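Local coordinates for protein glycoside Hydrolase (Bacteroides uniformis, PDB 5T99) that probably hydrolyses galactosides released from agarose, as a family 2 glycoside hydrolase whose pocket binds d-galacto-isofagomine, at residues A[655-660]-A[676-681]. Numbering follows the deposited sequence.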
ATOM      1  N   ASP A 655      -4.306 -34.947 -12.559  1.00 34.15           N
ATOM      2  CA  ASP A 655      -4.869 -34.478 -13.814  1.00 33.86           C
ATOM      3  C   ASP A 655      -4.402 -33.039 -14.073  1.00 32.55           C
ATOM      4  O   ASP A 655      -5.005 -32.060 -13.617  1.00 30.63           O
ATOM      5  CB  ASP A 655      -6.388 -34.611 -13.777  1.00 35.83           C
ATOM      6  CG  ASP A 655      -6.831 -36.051 -13.531  1.00 37.26           C
ATOM      7  OD1 ASP A 655      -6.466 -36.922 -14.347  1.00 39.20           O
ATOM      8  OD2 ASP A 655      -7.509 -36.320 -12.518  1.00 37.64           O
ATOM      9  N   LEU A 656      -3.307 -32.947 -14.822  1.00 32.01           N
ATOM     10  CA  LEU A 656      -2.567 -31.711 -15.019  1.00 31.36           C
ATOM     11  C   LEU A 656      -3.200 -30.935 -16.148  1.00 31.30           C
ATOM     12  O   LEU A 656      -3.850 -31.527 -17.006  1.00 32.91           O
ATOM     13  CB  LEU A 656      -1.101 -32.025 -15.335  1.00 31.18           C
ATOM     14  CG  LEU A 656      -0.412 -32.969 -14.334  1.00 31.59           C
ATOM     15  CD1 LEU A 656       0.997 -33.333 -14.796  1.00 31.11           C
ATOM     16  CD2 LEU A 656      -0.405 -32.365 -12.932  1.00 31.10           C
ATOM     17  N   THR A 657      -3.038 -29.614 -16.127  1.00 31.10           N
ATOM     18  CA  THR A 657      -3.554 -28.734 -17.174  1.00 31.93           C
ATOM     19  C   THR A 657      -2.377 -28.156 -17.951  1.00 34.63           C
ATOM     20  O   THR A 657      -1.497 -27.516 -17.365  1.00 35.86           O
ATOM     21  CB  THR A 657      -4.385 -27.578 -16.589  1.00 30.80           C
ATOM     22  OG1 THR A 657      -5.451 -28.104 -15.785  1.00 29.91           O
ATOM     23  CG2 THR A 657      -4.960 -26.691 -17.700  1.00 29.83           C
ATOM     24  N   GLU A 658      -2.364 -28.384 -19.261  1.00 37.35           N
ATOM     25  CA  GLU A 658      -1.324 -27.854 -20.139  1.00 39.92           C
ATOM     26  C   GLU A 658      -1.579 -26.371 -20.394  1.00 39.52           C
ATOM     27  O   GLU A 658      -2.683 -25.990 -20.778  1.00 36.63           O
ATOM     28  CB  GLU A 658      -1.310 -28.622 -21.466  1.00 42.64           C
ATOM     29  CG  GLU A 658      -0.250 -28.168 -22.462  1.00 45.41           C
ATOM     30  CD  GLU A 658      -0.016 -29.179 -23.576  1.00 47.00           C
ATOM     31  OE1 GLU A 658      -0.976 -29.515 -24.306  1.00 46.43           O
ATOM     32  OE2 GLU A 658       1.136 -29.634 -23.720  1.00 49.31           O
ATOM     33  N   ILE A 659      -0.560 -25.541 -20.185  1.00 41.93           N
ATOM     34  CA  ILE A 659      -0.665 -24.104 -20.452  1.00 44.66           C
ATOM     35  C   ILE A 659       0.498 -23.616 -21.328  1.00 48.33           C
ATOM     36  O   ILE A 659       1.625 -24.108 -21.200  1.00 47.30           O
ATOM     37  CB  ILE A 659      -0.773 -23.285 -19.144  1.00 44.28           C
ATOM     38  CG1 ILE A 659       0.388 -23.576 -18.184  1.00 45.26           C
ATOM     39  CG2 ILE A 659      -2.093 -23.580 -18.445  1.00 44.13           C
ATOM     40  CD1 ILE A 659       0.475 -22.592 -17.030  1.00 44.78           C
ATOM     41  N   MET A 660       0.205 -22.665 -22.223  1.00 54.21           N
ATOM     42  CA  MET A 660       1.187 -22.137 -23.186  1.00 58.47           C
ATOM     43  C   MET A 660       2.051 -21.041 -22.558  1.00 61.32           C
ATOM     44  O   MET A 660       1.519 -20.066 -22.030  1.00 60.15           O
ATOM     45  CB  MET A 660       0.475 -21.575 -24.424  1.00 57.70           C
ATOM     46  N   ARG A 676      -4.001 -26.075 -11.734  1.00 25.30           N
ATOM     47  CA  ARG A 676      -5.319 -25.894 -12.333  1.00 24.55           C
ATOM     48  C   ARG A 676      -5.915 -27.259 -12.686  1.00 24.25           C
ATOM     49  O   ARG A 676      -5.181 -28.188 -13.012  1.00 23.38           O
ATOM     50  CB  ARG A 676      -5.228 -25.059 -13.607  1.00 24.47           C
ATOM     51  CG  ARG A 676      -4.263 -23.905 -13.524  1.00 24.44           C
ATOM     52  CD  ARG A 676      -4.347 -23.034 -14.754  1.00 24.02           C
ATOM     53  NE  ARG A 676      -3.329 -21.993 -14.723  1.00 23.73           N
ATOM     54  CZ  ARG A 676      -3.360 -20.879 -15.446  1.00 24.03           C
ATOM     55  NH1 ARG A 676      -4.387 -20.605 -16.253  1.00 24.01           N
ATOM     56  NH2 ARG A 676      -2.358 -20.012 -15.346  1.00 24.01           N
ATOM     57  N   LEU A 677      -7.243 -27.359 -12.587  1.00 24.43           N
ATOM     58  CA  LEU A 677      -8.010 -28.523 -13.031  1.00 24.66           C
ATOM     59  C   LEU A 677      -8.787 -28.081 -14.251  1.00 24.56           C
ATOM     60  O   LEU A 677      -9.289 -26.963 -14.275  1.00 24.04           O
ATOM     61  CB  LEU A 677      -8.984 -28.994 -11.949  1.00 24.55           C
ATOM     62  CG  LEU A 677      -8.422 -29.431 -10.600  1.00 24.57           C
ATOM     63  CD1 LEU A 677      -9.559 -29.808  -9.673  1.00 24.63           C
ATOM     64  CD2 LEU A 677      -7.458 -30.593 -10.747  1.00 25.16           C
ATOM     65  N   SER A 678      -8.890 -28.938 -15.265  1.00 25.10           N
ATOM     66  CA  SER A 678      -9.461 -28.506 -16.546  1.00 26.73           C
ATOM     67  C   SER A 678     -10.355 -29.536 -17.237  1.00 28.43           C
ATOM     68  O   SER A 678     -10.118 -30.744 -17.175  1.00 27.51           O
ATOM     69  CB  SER A 678      -8.345 -28.070 -17.505  1.00 25.74           C
ATOM     70  OG  SER A 678      -7.347 -29.066 -17.581  1.00 25.16           O
ATOM     71  N   TRP A 679     -11.372 -29.012 -17.910  1.00 30.97           N
ATOM     72  CA  TRP A 679     -12.297 -29.787 -18.725  1.00 32.48           C
ATOM     73  C   TRP A 679     -12.434 -29.089 -20.070  1.00 33.15           C
ATOM     74  O   TRP A 679     -12.330 -27.858 -20.140  1.00 34.14           O
ATOM     75  CB  TRP A 679     -13.679 -29.834 -18.056  1.00 32.01           C
ATOM     76  CG  TRP A 679     -13.775 -30.677 -16.814  1.00 31.37           C
ATOM     77  CD1 TRP A 679     -14.287 -31.937 -16.721  1.00 31.77           C
ATOM     78  CD2 TRP A 679     -13.390 -30.302 -15.485  1.00 31.55           C
ATOM     79  NE1 TRP A 679     -14.229 -32.377 -15.420  1.00 31.85           N
ATOM     80  CE2 TRP A 679     -13.688 -31.393 -14.641  1.00 31.25           C
ATOM     81  CE3 TRP A 679     -12.817 -29.152 -14.928  1.00 31.30           C
ATOM     82  CZ2 TRP A 679     -13.428 -31.371 -13.265  1.00 32.09           C
ATOM     83  CZ3 TRP A 679     -12.560 -29.128 -13.566  1.00 31.27           C
ATOM     84  CH2 TRP A 679     -12.867 -30.230 -12.745  1.00 31.74           C
ATOM     85  N   ASP A 680     -12.669 -29.871 -21.122  1.00 34.73           N
ATOM     86  CA  ASP A 680     -13.099 -29.341 -22.419  1.00 36.24           C
ATOM     87  C   ASP A 680     -14.578 -29.661 -22.584  1.00 35.81           C
ATOM     88  O   ASP A 680     -14.954 -30.825 -22.747  1.00 34.88           O
ATOM     89  CB  ASP A 680     -12.281 -29.943 -23.566  1.00 38.94           C
ATOM     90  CG  ASP A 680     -11.030 -29.138 -23.878  1.00 40.78           C
ATOM     91  OD1 ASP A 680     -11.148 -27.939 -24.232  1.00 41.57           O
ATOM     92  OD2 ASP A 680      -9.925 -29.712 -23.780  1.00 43.09           O
ATOM     93  N   VAL A 681     -15.408 -28.620 -22.542  1.00 35.28           N
ATOM     94  CA  VAL A 681     -16.855 -28.769 -22.463  1.00 35.69           C
ATOM     95  C   VAL A 681     -17.497 -28.201 -23.723  1.00 36.67           C
ATOM     96  O   VAL A 681     -17.300 -27.026 -24.024  1.00 37.47           O
ATOM     97  CB  VAL A 681     -17.416 -28.024 -21.230  1.00 34.50           C
ATOM     98  CG1 VAL A 681     -18.905 -28.311 -21.054  1.00 34.66           C
ATOM     99  CG2 VAL A 681     -16.634 -28.411 -19.979  1.00 34.10           C
TER
HETATM  100  O   HOH W   1      -7.370 -31.205 -14.699  1.00 21.96           O
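T657 lies over S678 and the backbone carbonyl of R676, its methyl CG2 3.7 Å from S678 CB. The contact joins a two-stranded antiparallel ribbon, 657-660 with 670-673, to the edge strand 677-682 of a three-stranded antiparallel sheet. Both segments fall within the DUF4982 range. No direct backbone hydrogen bond links the two segments. S678 OG donates to T657 OG1 at 2.8 Å, and T657 OG1 in turn donates a hydrogen bond to R676 O, also at 2.8 Å. This donor stands above the carbonyl plane, with a C=O...OG1 angle of 101°. The T657 hydroxyl is anti to its carbonyl carbon (chi1 -56°), which turns OG1 toward segment 676-681, where it meets both S678 OG and R676 O. A valine in its place would probably leave S678 OG and R676 O without this shared mate. Two residues past T657, I659 CG2 sits 4.1 Å above one face of the R676 guanidinium, toward its rim. That group is held by a salt bridge to D535 and by the carbonyls of Y523 and D524. At the other end, one water donates to D655 O at 2.7 Å and accepts from S678 N at 2.8 Å.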